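PDB 6R2M: glycoside transferase from Listeria monocytogenes, which is a monomeric extracellular glycoside hydrolase linked to exopolysaccharide and may also have transferase activity. Local coordinates for residues A[59-64]-A[114-119]; A[108-113]-A[124-129]; A[207-212]-A[242-247]. One frame throughout, in Å; residues are numbered along the deposited sequence.

Interaction 1 of 3, residues A[59-64]-A[114-119]; sequences YLVEVN and SEKFSF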
loop_
_atom_site.group_PDB
_atom_site.type_symbol
_atom_site.label_atom_id
_atom_site.label_comp_id
_atom_site.label_asym_id
_atom_site.label_seq_id
_atom_site.Cartn_x
_atom_site.Cartn_y
_atom_site.Cartn_z
ATOM N N TYR A 59 2.230 9.565 -4.498
ATOM C CA TYR A 59 3.308 10.031 -5.357
ATOM C C TYR A 59 3.232 11.539 -5.581
ATOM O O TYR A 59 4.252 12.231 -5.530
ATOM C CB TYR A 59 3.273 9.286 -6.700
ATOM C CG TYR A 59 4.375 9.739 -7.622
ATOM C CD1 TYR A 59 5.652 9.189 -7.517
ATOM C CD2 TYR A 59 4.162 10.753 -8.548
ATOM C CE1 TYR A 59 6.679 9.604 -8.337
ATOM C CE2 TYR A 59 5.193 11.188 -9.384
ATOM C CZ TYR A 59 6.448 10.611 -9.269
ATOM O OH TYR A 59 7.491 11.054 -10.075
ATOM N N LEU A 60 2.030 12.066 -5.827
ATOM C CA LEU A 60 1.894 13.477 -6.168
ATOM C C LEU A 60 2.269 14.385 -5.007
ATOM O O LEU A 60 2.800 15.475 -5.234
ATOM C CB LEU A 60 0.465 13.752 -6.642
ATOM C CG LEU A 60 0.171 13.005 -7.940
ATOM C CD1 LEU A 60 -1.311 13.053 -8.207
ATOM C CD2 LEU A 60 0.978 13.518 -9.161
ATOM N N VAL A 61 2.017 13.961 -3.766
ATOM C CA VAL A 61 2.505 14.732 -2.623
ATOM C C VAL A 61 4.024 14.710 -2.591
ATOM O O VAL A 61 4.669 15.743 -2.350
ATOM C CB VAL A 61 1.901 14.202 -1.311
ATOM C CG1 VAL A 61 2.529 14.922 -0.100
ATOM C CG2 VAL A 61 0.404 14.394 -1.305
ATOM N N GLU A 62 4.621 13.543 -2.863
ATOM C CA GLU A 62 6.072 13.418 -2.815
ATOM C C GLU A 62 6.746 14.337 -3.831
ATOM O O GLU A 62 7.803 14.912 -3.544
ATOM C CB GLU A 62 6.482 11.956 -3.046
ATOM C CG GLU A 62 7.974 11.697 -2.976
ATOM C CD GLU A 62 8.581 12.026 -1.618
ATOM O OE1 GLU A 62 7.877 11.912 -0.585
ATOM O OE2 GLU A 62 9.776 12.399 -1.594
ATOM N N VAL A 63 6.146 14.509 -5.011
ATOM C CA VAL A 63 6.747 15.345 -6.053
ATOM C C VAL A 63 6.175 16.764 -6.060
ATOM O O VAL A 63 6.431 17.526 -6.997
ATOM C CB VAL A 63 6.641 14.702 -7.452
ATOM C CG1 VAL A 63 7.360 13.357 -7.471
ATOM C CG2 VAL A 63 5.183 14.541 -7.920
ATOM N N ASN A 64 5.419 17.143 -5.029
ATOM C CA ASN A 64 5.000 18.535 -4.827
ATOM C C ASN A 64 4.110 19.033 -5.957
ATOM O O ASN A 64 4.300 20.131 -6.474
ATOM C CB ASN A 64 6.210 19.468 -4.655
ATOM C CG ASN A 64 5.809 20.850 -4.155
ATOM O OD1 ASN A 64 4.963 20.968 -3.270
ATOM N ND2 ASN A 64 6.383 21.894 -4.747
ATOM N N SER A 114 -2.318 18.037 3.149
ATOM C CA SER A 114 -2.781 19.208 3.888
ATOM C C SER A 114 -1.611 20.052 4.384
ATOM O O SER A 114 -1.691 21.284 4.389
ATOM C CB SER A 114 -3.689 18.769 5.039
ATOM O OG SER A 114 -2.933 18.288 6.140
ATOM N N GLU A 115 -0.509 19.408 4.772
ATOM C CA GLU A 115 0.673 20.146 5.200
ATOM C C GLU A 115 1.480 20.611 3.994
ATOM O O GLU A 115 1.777 21.802 3.856
ATOM C CB GLU A 115 1.530 19.280 6.123
ATOM C CG GLU A 115 0.805 18.851 7.382
ATOM C CD GLU A 115 1.597 17.836 8.184
ATOM O OE1 GLU A 115 2.619 17.319 7.676
ATOM O OE2 GLU A 115 1.193 17.545 9.327
ATOM N N LYS A 116 1.787 19.683 3.087
ATOM C CA LYS A 116 2.641 19.999 1.941
ATOM C C LYS A 116 2.074 21.153 1.121
ATOM O O LYS A 116 2.826 22.017 0.646
ATOM C CB LYS A 116 2.809 18.747 1.071
ATOM C CG LYS A 116 3.731 18.924 -0.141
ATOM C CD LYS A 116 5.171 19.108 0.307
ATOM C CE LYS A 116 6.123 18.834 -0.867
ATOM N NZ LYS A 116 7.548 19.018 -0.454
ATOM N N PHE A 117 0.751 21.182 0.942
ATOM C CA PHE A 117 0.082 22.146 0.080
ATOM C C PHE A 117 -0.657 23.234 0.854
ATOM O O PHE A 117 -1.429 23.981 0.245
ATOM C CB PHE A 117 -0.893 21.423 -0.847
ATOM C CG PHE A 117 -0.246 20.369 -1.700
ATOM C CD1 PHE A 117 1.008 20.590 -2.273
ATOM C CD2 PHE A 117 -0.890 19.166 -1.943
ATOM C CE1 PHE A 117 1.605 19.628 -3.069
ATOM C CE2 PHE A 117 -0.307 18.202 -2.733
ATOM C CZ PHE A 117 0.953 18.427 -3.293
ATOM N N SER A 118 -0.458 23.318 2.171
ATOM C CA SER A 118 -1.074 24.343 3.027
ATOM C C SER A 118 -2.575 24.470 2.753
ATOM O O SER A 118 -3.094 25.534 2.409
ATOM C CB SER A 118 -0.366 25.686 2.844
ATOM O OG SER A 118 0.979 25.599 3.291
ATOM N N PHE A 119 -3.272 23.350 2.932
ATOM C CA PHE A 119 -4.674 23.234 2.536
ATOM C C PHE A 119 -5.405 22.447 3.613
ATOM O O PHE A 119 -5.543 21.219 3.526
ATOM C CB PHE A 119 -4.798 22.569 1.163
ATOM C CG PHE A 119 -6.071 22.900 0.435
ATOM C CD1 PHE A 119 -6.337 24.193 0.034
ATOM C CD2 PHE A 119 -6.976 21.906 0.114
ATOM C CE1 PHE A 119 -7.492 24.494 -0.657
ATOM C CE2 PHE A 119 -8.139 22.202 -0.582
ATOM C CZ PHE A 119 -8.399 23.500 -0.959
HETATM O O HOH W 1 8.496 17.434 -2.716
HETATM O O HOH W 2 4.744 22.692 -1.337
#
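Asn64 and Phe117 meet where two helices end side by side, each closed by a Schellman motif whose C-prime residues are Asn64 and Ser118. The Asn64 side chain reaches the neighbouring helix end through OD1, which lies at the edge of the Phe117 ring, near its plane, 3.6 Å from CE1; amide and ring planes are 28° apart. Farther round the rim, Leu60 O sits in plane beside CZ, and Phe117 CE2 lies 4.1 Å from Val61 CG2. Phe117 CG stands anti to its carbonyl carbon (chi1 -58°), which carries the ring back toward helix 50-62.

Lys116 is bent at chi2 (69°), so that its chain runs over Val61 O and its CE comes within 3.4 Å of Asn64 OD1. Nearer its root, Lys116 CB packs against Val61 CG1 at 4.0 Å. The polar links across the contact are made by water. One molecule donates to Asn64 OD1 at 2.6 Å and to Lys116 O at 2.8 Å, while another accepts from Lys116 NZ and donates to Glu62 O. Asn64 ND2 turns instead to Thr16 O of the N-terminal segment. Helix 66-79 packs beside both partners, Val61 touching Phe69 and Phe117 touching Ser66.

Interaction 2 of 3, residues A[108-113]-A[124-129]; sequences EALYQA and KMADKI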
loop_
_atom_site.group_PDB
_atom_site.type_symbol
_atom_site.label_atom_id
_atom_site.label_comp_id
_atom_site.label_asym_id
_atom_site.label_seq_id
_atom_site.Cartn_x
_atom_site.Cartn_y
_atom_site.Cartn_z
ATOM N N GLU A 108 -3.876 8.934 4.701
ATOM C CA GLU A 108 -2.497 9.341 4.950
ATOM C C GLU A 108 -2.028 10.352 3.913
ATOM O O GLU A 108 -1.399 11.353 4.256
ATOM C CB GLU A 108 -1.572 8.124 4.956
ATOM C CG GLU A 108 -1.539 7.424 6.300
ATOM C CD GLU A 108 -0.965 8.319 7.387
ATOM O OE1 GLU A 108 0.234 8.656 7.307
ATOM O OE2 GLU A 108 -1.711 8.697 8.306
ATOM N N ALA A 109 -2.354 10.123 2.643
ATOM C CA ALA A 109 -1.948 11.049 1.600
ATOM C C ALA A 109 -2.597 12.413 1.799
ATOM O O ALA A 109 -1.947 13.450 1.632
ATOM C CB ALA A 109 -2.295 10.457 0.235
ATOM N N LEU A 110 -3.870 12.427 2.202
ATOM C CA LEU A 110 -4.564 13.682 2.453
ATOM C C LEU A 110 -3.953 14.446 3.617
ATOM O O LEU A 110 -3.829 15.677 3.554
ATOM C CB LEU A 110 -6.041 13.410 2.717
ATOM C CG LEU A 110 -6.875 13.073 1.469
ATOM C CD1 LEU A 110 -8.188 12.504 1.927
ATOM C CD2 LEU A 110 -7.108 14.289 0.584
ATOM N N TYR A 111 -3.601 13.746 4.698
ATOM C CA TYR A 111 -2.964 14.425 5.824
ATOM C C TYR A 111 -1.643 15.047 5.395
ATOM O O TYR A 111 -1.346 16.200 5.733
ATOM C CB TYR A 111 -2.739 13.448 6.978
ATOM C CG TYR A 111 -3.967 13.116 7.788
ATOM C CD1 TYR A 111 -4.743 14.108 8.369
ATOM C CD2 TYR A 111 -4.335 11.800 7.984
ATOM C CE1 TYR A 111 -5.852 13.789 9.119
ATOM C CE2 TYR A 111 -5.446 11.468 8.726
ATOM C CZ TYR A 111 -6.192 12.468 9.292
ATOM O OH TYR A 111 -7.298 12.134 10.042
ATOM N N GLN A 112 -0.831 14.290 4.658
ATOM C CA GLN A 112 0.461 14.802 4.207
ATOM C C GLN A 112 0.284 15.963 3.240
ATOM O O GLN A 112 1.009 16.956 3.321
ATOM C CB GLN A 112 1.275 13.686 3.549
ATOM C CG GLN A 112 1.663 12.567 4.494
ATOM C CD GLN A 112 2.522 13.063 5.640
ATOM O OE1 GLN A 112 2.277 12.742 6.807
ATOM N NE2 GLN A 112 3.527 13.859 5.313
ATOM N N ALA A 113 -0.711 15.868 2.354
ATOM C CA ALA A 113 -0.998 16.938 1.402
ATOM C C ALA A 113 -1.519 18.194 2.094
ATOM O O ALA A 113 -1.244 19.310 1.650
ATOM C CB ALA A 113 -2.011 16.452 0.362
ATOM N N LYS A 124 -9.271 17.850 7.133
ATOM C CA LYS A 124 -10.610 17.618 7.663
ATOM C C LYS A 124 -11.332 16.533 6.881
ATOM O O LYS A 124 -12.119 15.770 7.461
ATOM C CB LYS A 124 -11.429 18.913 7.662
ATOM C CG LYS A 124 -10.731 20.100 8.314
ATOM C CD LYS A 124 -10.079 19.746 9.637
ATOM C CE LYS A 124 -9.372 20.964 10.252
ATOM N NZ LYS A 124 -8.959 20.719 11.675
ATOM N N MET A 125 -11.060 16.447 5.577
ATOM C CA MET A 125 -11.595 15.360 4.766
ATOM C C MET A 125 -11.081 14.015 5.257
ATOM O O MET A 125 -11.855 13.064 5.405
ATOM C CB MET A 125 -11.224 15.580 3.297
ATOM C CG MET A 125 -11.697 14.489 2.373
ATOM S SD MET A 125 -11.261 14.919 0.660
ATOM C CE MET A 125 -11.710 13.433 -0.210
ATOM N N ALA A 126 -9.779 13.927 5.540
ATOM C CA ALA A 126 -9.211 12.672 6.019
ATOM C C ALA A 126 -9.762 12.299 7.391
ATOM O O ALA A 126 -10.032 11.116 7.649
ATOM C CB ALA A 126 -7.689 12.769 6.045
ATOM N N ASP A 127 -9.943 13.297 8.275
ATOM C CA ASP A 127 -10.539 13.047 9.592
ATOM C C ASP A 127 -11.877 12.337 9.444
ATOM O O ASP A 127 -12.176 11.373 10.165
ATOM C CB ASP A 127 -10.771 14.361 10.359
ATOM C CG ASP A 127 -9.503 14.993 10.944
ATOM O OD1 ASP A 127 -8.428 14.373 10.993
ATOM O OD2 ASP A 127 -9.615 16.167 11.394
ATOM N N LYS A 128 -12.706 12.835 8.525
ATOM C CA LYS A 128 -14.074 12.340 8.385
ATOM C C LYS A 128 -14.066 10.924 7.841
ATOM O O LYS A 128 -14.767 10.042 8.357
ATOM C CB LYS A 128 -14.888 13.258 7.463
ATOM C CG LYS A 128 -14.989 14.709 7.888
ATOM C CD LYS A 128 -14.726 14.895 9.363
ATOM C CE LYS A 128 -14.463 16.344 9.696
ATOM N NZ LYS A 128 -13.074 16.691 9.771
ATOM N N ILE A 129 -13.261 10.685 6.804
ATOM C CA ILE A 129 -13.192 9.352 6.213
ATOM C C ILE A 129 -12.624 8.359 7.218
ATOM O O ILE A 129 -13.174 7.272 7.428
ATOM C CB ILE A 129 -12.361 9.381 4.919
ATOM C CG1 ILE A 129 -13.094 10.160 3.834
ATOM C CG2 ILE A 129 -12.089 7.964 4.414
ATOM C CD1 ILE A 129 -12.199 10.521 2.663
#
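Tyr111 OH donates to Asp127 OD1, 2.7 Å away, in the hydrogen bond that joins 108-113 to 124-129. The carboxylate receives it on the anti lone pair of OD1, the one directed away from OD2, and OD1 lies in the plane of the phenol ring at its edge. Ring and carboxylate planes are turned 52° apart, and the two side chains cross at about a right angle. The other oxygen, OD2, faces Lys128 NZ in a long ion pair of 3.9 Å. That ammonium has a firmer partner in Lys124 O, at 2.7 Å, a carbonyl that also accepts the helical bond from Lys128 N.

Apolar contact fixes the ring from a second direction. Ala126 CB stands over the centre of one face of the Tyr111 ring, 3.6 Å from the centroid, a well-centred CH-pi contact. Tyr111 CG is anti to the carbonyl carbon (chi1 -77°), which lays the ring across the interface with its hydroxyl beyond Ala126. The same methyl touches Leu110 CB at 3.8 Å, and Leu110 CD1 reaches Met125 CG at 4.1 Å. Met125, extended beyond CG, continues to Val73 and Leu76 of helix 66-79.

The small Ala126 allows a close approach: its CA is 5.9 Å from that of Leu110, and the segment axes pass 8.5 Å apart at 156°. This near-antiparallel pair, joined by a short turn, is an alpha-helical hairpin, consistent with the alpha/alpha-barrel architecture of related glycoside hydrolases.

Interaction 3 of 3, residues A[207-212]-A[242-247]; sequences VNMIDQ and GKVYAR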
loop_
_atom_site.group_PDB
_atom_site.type_symbol
_atom_site.label_atom_id
_atom_site.label_comp_id
_atom_site.label_asym_id
_atom_site.label_seq_id
_atom_site.Cartn_x
_atom_site.Cartn_y
_atom_site.Cartn_z
ATOM N N VAL A 207 2.779 -18.550 -0.289
ATOM C CA VAL A 207 2.740 -17.190 0.241
ATOM C C VAL A 207 3.064 -16.218 -0.880
ATOM O O VAL A 207 3.878 -16.513 -1.762
ATOM C CB VAL A 207 3.700 -16.974 1.430
ATOM C CG1 VAL A 207 3.272 -17.833 2.618
ATOM C CG2 VAL A 207 5.129 -17.271 1.028
ATOM N N ASN A 208 2.419 -15.056 -0.841
ATOM C CA ASN A 208 2.699 -13.954 -1.754
ATOM C C ASN A 208 3.606 -12.959 -1.031
ATOM O O ASN A 208 3.229 -12.427 0.017
ATOM C CB ASN A 208 1.384 -13.301 -2.180
ATOM C CG ASN A 208 1.566 -12.248 -3.241
ATOM O OD1 ASN A 208 2.468 -11.421 -3.162
ATOM N ND2 ASN A 208 0.702 -12.268 -4.245
ATOM N N MET A 209 4.803 -12.719 -1.575
ATOM C CA MET A 209 5.777 -11.917 -0.839
ATOM C C MET A 209 5.420 -10.432 -0.790
ATOM O O MET A 209 5.971 -9.718 0.053
ATOM C CB MET A 209 7.176 -12.119 -1.429
ATOM C CG MET A 209 7.743 -13.516 -1.145
ATOM S SD MET A 209 7.970 -13.852 0.623
ATOM C CE MET A 209 9.454 -12.910 0.920
ATOM N N ILE A 210 4.535 -9.940 -1.667
ATOM C CA ILE A 210 4.001 -8.593 -1.462
ATOM C C ILE A 210 3.298 -8.520 -0.115
ATOM O O ILE A 210 3.551 -7.622 0.697
ATOM C CB ILE A 210 3.032 -8.197 -2.592
ATOM C CG1 ILE A 210 3.771 -8.111 -3.918
ATOM C CG2 ILE A 210 2.341 -6.869 -2.242
ATOM C CD1 ILE A 210 2.836 -7.760 -5.085
ATOM N N ASP A 211 2.394 -9.463 0.136
ATOM C CA ASP A 211 1.664 -9.453 1.400
ATOM C C ASP A 211 2.602 -9.704 2.576
ATOM O O ASP A 211 2.504 -9.025 3.610
ATOM C CB ASP A 211 0.542 -10.479 1.354
ATOM C CG ASP A 211 -0.368 -10.279 0.146
ATOM O OD1 ASP A 211 -0.504 -9.117 -0.286
ATOM O OD2 ASP A 211 -0.928 -11.268 -0.352
ATOM N N GLN A 212 3.554 -10.628 2.415
ATOM C CA GLN A 212 4.512 -10.884 3.484
ATOM C C GLN A 212 5.332 -9.639 3.809
ATOM O O GLN A 212 5.578 -9.353 4.985
ATOM C CB GLN A 212 5.425 -12.047 3.112
ATOM C CG GLN A 212 4.714 -13.407 3.013
ATOM C CD GLN A 212 4.365 -13.981 4.381
ATOM O OE1 GLN A 212 5.161 -13.880 5.305
ATOM N NE2 GLN A 212 3.180 -14.583 4.509
ATOM N N GLY A 242 20.919 -13.881 -4.453
ATOM C CA GLY A 242 20.953 -12.533 -4.976
ATOM C C GLY A 242 19.606 -12.017 -5.417
ATOM O O GLY A 242 19.537 -11.057 -6.190
ATOM N N LYS A 243 18.526 -12.637 -4.949
ATOM C CA LYS A 243 17.165 -12.281 -5.325
ATOM C C LYS A 243 16.246 -12.636 -4.169
ATOM O O LYS A 243 16.594 -13.439 -3.298
ATOM C CB LYS A 243 16.674 -13.027 -6.570
ATOM C CG LYS A 243 17.481 -12.825 -7.838
ATOM C CD LYS A 243 16.901 -13.701 -8.946
ATOM C CE LYS A 243 17.628 -13.496 -10.255
ATOM N NZ LYS A 243 16.978 -14.286 -11.334
ATOM N N VAL A 244 15.046 -12.065 -4.198
ATOM C CA VAL A 244 13.920 -12.558 -3.417
ATOM C C VAL A 244 12.769 -12.760 -4.390
ATOM O O VAL A 244 12.450 -11.862 -5.175
ATOM C CB VAL A 244 13.533 -11.598 -2.275
ATOM C CG1 VAL A 244 12.280 -12.102 -1.547
ATOM C CG2 VAL A 244 14.690 -11.430 -1.275
ATOM N N TYR A 245 12.186 -13.948 -4.388
ATOM C CA TYR A 245 11.207 -14.268 -5.411
ATOM C C TYR A 245 9.816 -13.783 -5.019
ATOM O O TYR A 245 9.543 -13.467 -3.857
ATOM C CB TYR A 245 11.222 -15.770 -5.679
ATOM C CG TYR A 245 12.524 -16.179 -6.328
ATOM C CD1 TYR A 245 12.758 -15.900 -7.660
ATOM C CD2 TYR A 245 13.525 -16.802 -5.596
ATOM C CE1 TYR A 245 13.959 -16.263 -8.265
ATOM C CE2 TYR A 245 14.722 -17.173 -6.193
ATOM C CZ TYR A 245 14.929 -16.897 -7.521
ATOM O OH TYR A 245 16.122 -17.257 -8.114
ATOM N N ALA A 246 8.931 -13.716 -6.024
ATOM C CA ALA A 246 7.603 -13.147 -5.825
ATOM C C ALA A 246 6.706 -14.023 -4.964
ATOM O O ALA A 246 5.860 -13.496 -4.230
ATOM C CB ALA A 246 6.935 -12.899 -7.174
ATOM N N ARG A 247 6.836 -15.346 -5.068
ATOM C CA ARG A 247 5.969 -16.260 -4.333
ATOM C C ARG A 247 6.754 -17.492 -3.921
ATOM O O ARG A 247 7.600 -17.966 -4.682
ATOM C CB ARG A 247 4.768 -16.705 -5.169
ATOM C CG ARG A 247 3.777 -15.603 -5.484
ATOM C CD ARG A 247 2.826 -16.034 -6.556
ATOM N NE ARG A 247 1.764 -15.052 -6.765
ATOM C CZ ARG A 247 1.773 -14.113 -7.703
ATOM N NH1 ARG A 247 2.803 -14.010 -8.535
ATOM N NH2 ARG A 247 0.750 -13.272 -7.809
HETATM O O HOH W 3 4.477 -11.410 -5.210
#
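The Asn208 amide and the Arg247 guanidinium lie side by side, pointing the same way, with their planes 64° apart. Asn208 ND2 approaches the guanidinium obliquely, 3.7 Å from NH2; both atoms are donors, and the pair is a contact without a hydrogen bond. On the oxygen side of the amide, OD1 accepts Ile210 N at 2.9 Å in the carbonyl plane, which makes Asn208 the N-cap of helix 209-223. The anti placement of CG relative to the backbone N (chi1 -174°) turns OD1 back to the N-H of Ile210.

Behind these groups, Asn208 and Arg247 form an antiparallel non-hydrogen-bonded pair, with Arg247 CA 3.3 Å from Val207 O in a CA-H...O contact. The direct hydrogen bond between the segments runs from Met209 N to Ala246 O, 3.0 Å long and nearly straight at 166°. A water donates to Ala246 O at 2.7 Å and also to Asn208 OD1, tying the cap to the same carbonyl. Met209, bent at chi2 and chi3, passes its CG within 3.3 Å of Tyr245 O and sets CE 3.8 Å from Val244 CG1, beside Phe230 and Leu234 of helix 228-241.

Within the two segments each oxygen takes one backbone N-H, and Asn259 is a further backbone partner of Ala246. Capping bond, inter-segment bond and shared water link the start of helix 209-223 to loop 242-247, with Met209 packed against Val244.

Overall arrangement
From the N terminus, the chain leaves helix 50-62, passes through helix 66-79 and returns along helix 100-116, whose end closes a long loop at interaction 1. Interaction 2 starts on that same helix and closes a much shorter connection with helix 120-136. Their segments alternate along the sequence, so the two contacts cross, and they touch in space: Val61 CG2 lies 3.6 Å from Ala113 CB. Together they bind three helices into one packed group. Interaction 3 follows in series, bringing the loop after helix 228-241 back to the strand-to-helix junction at 207-212. It lies across the chain's centre, with its own centre about 31 Å from each of the others.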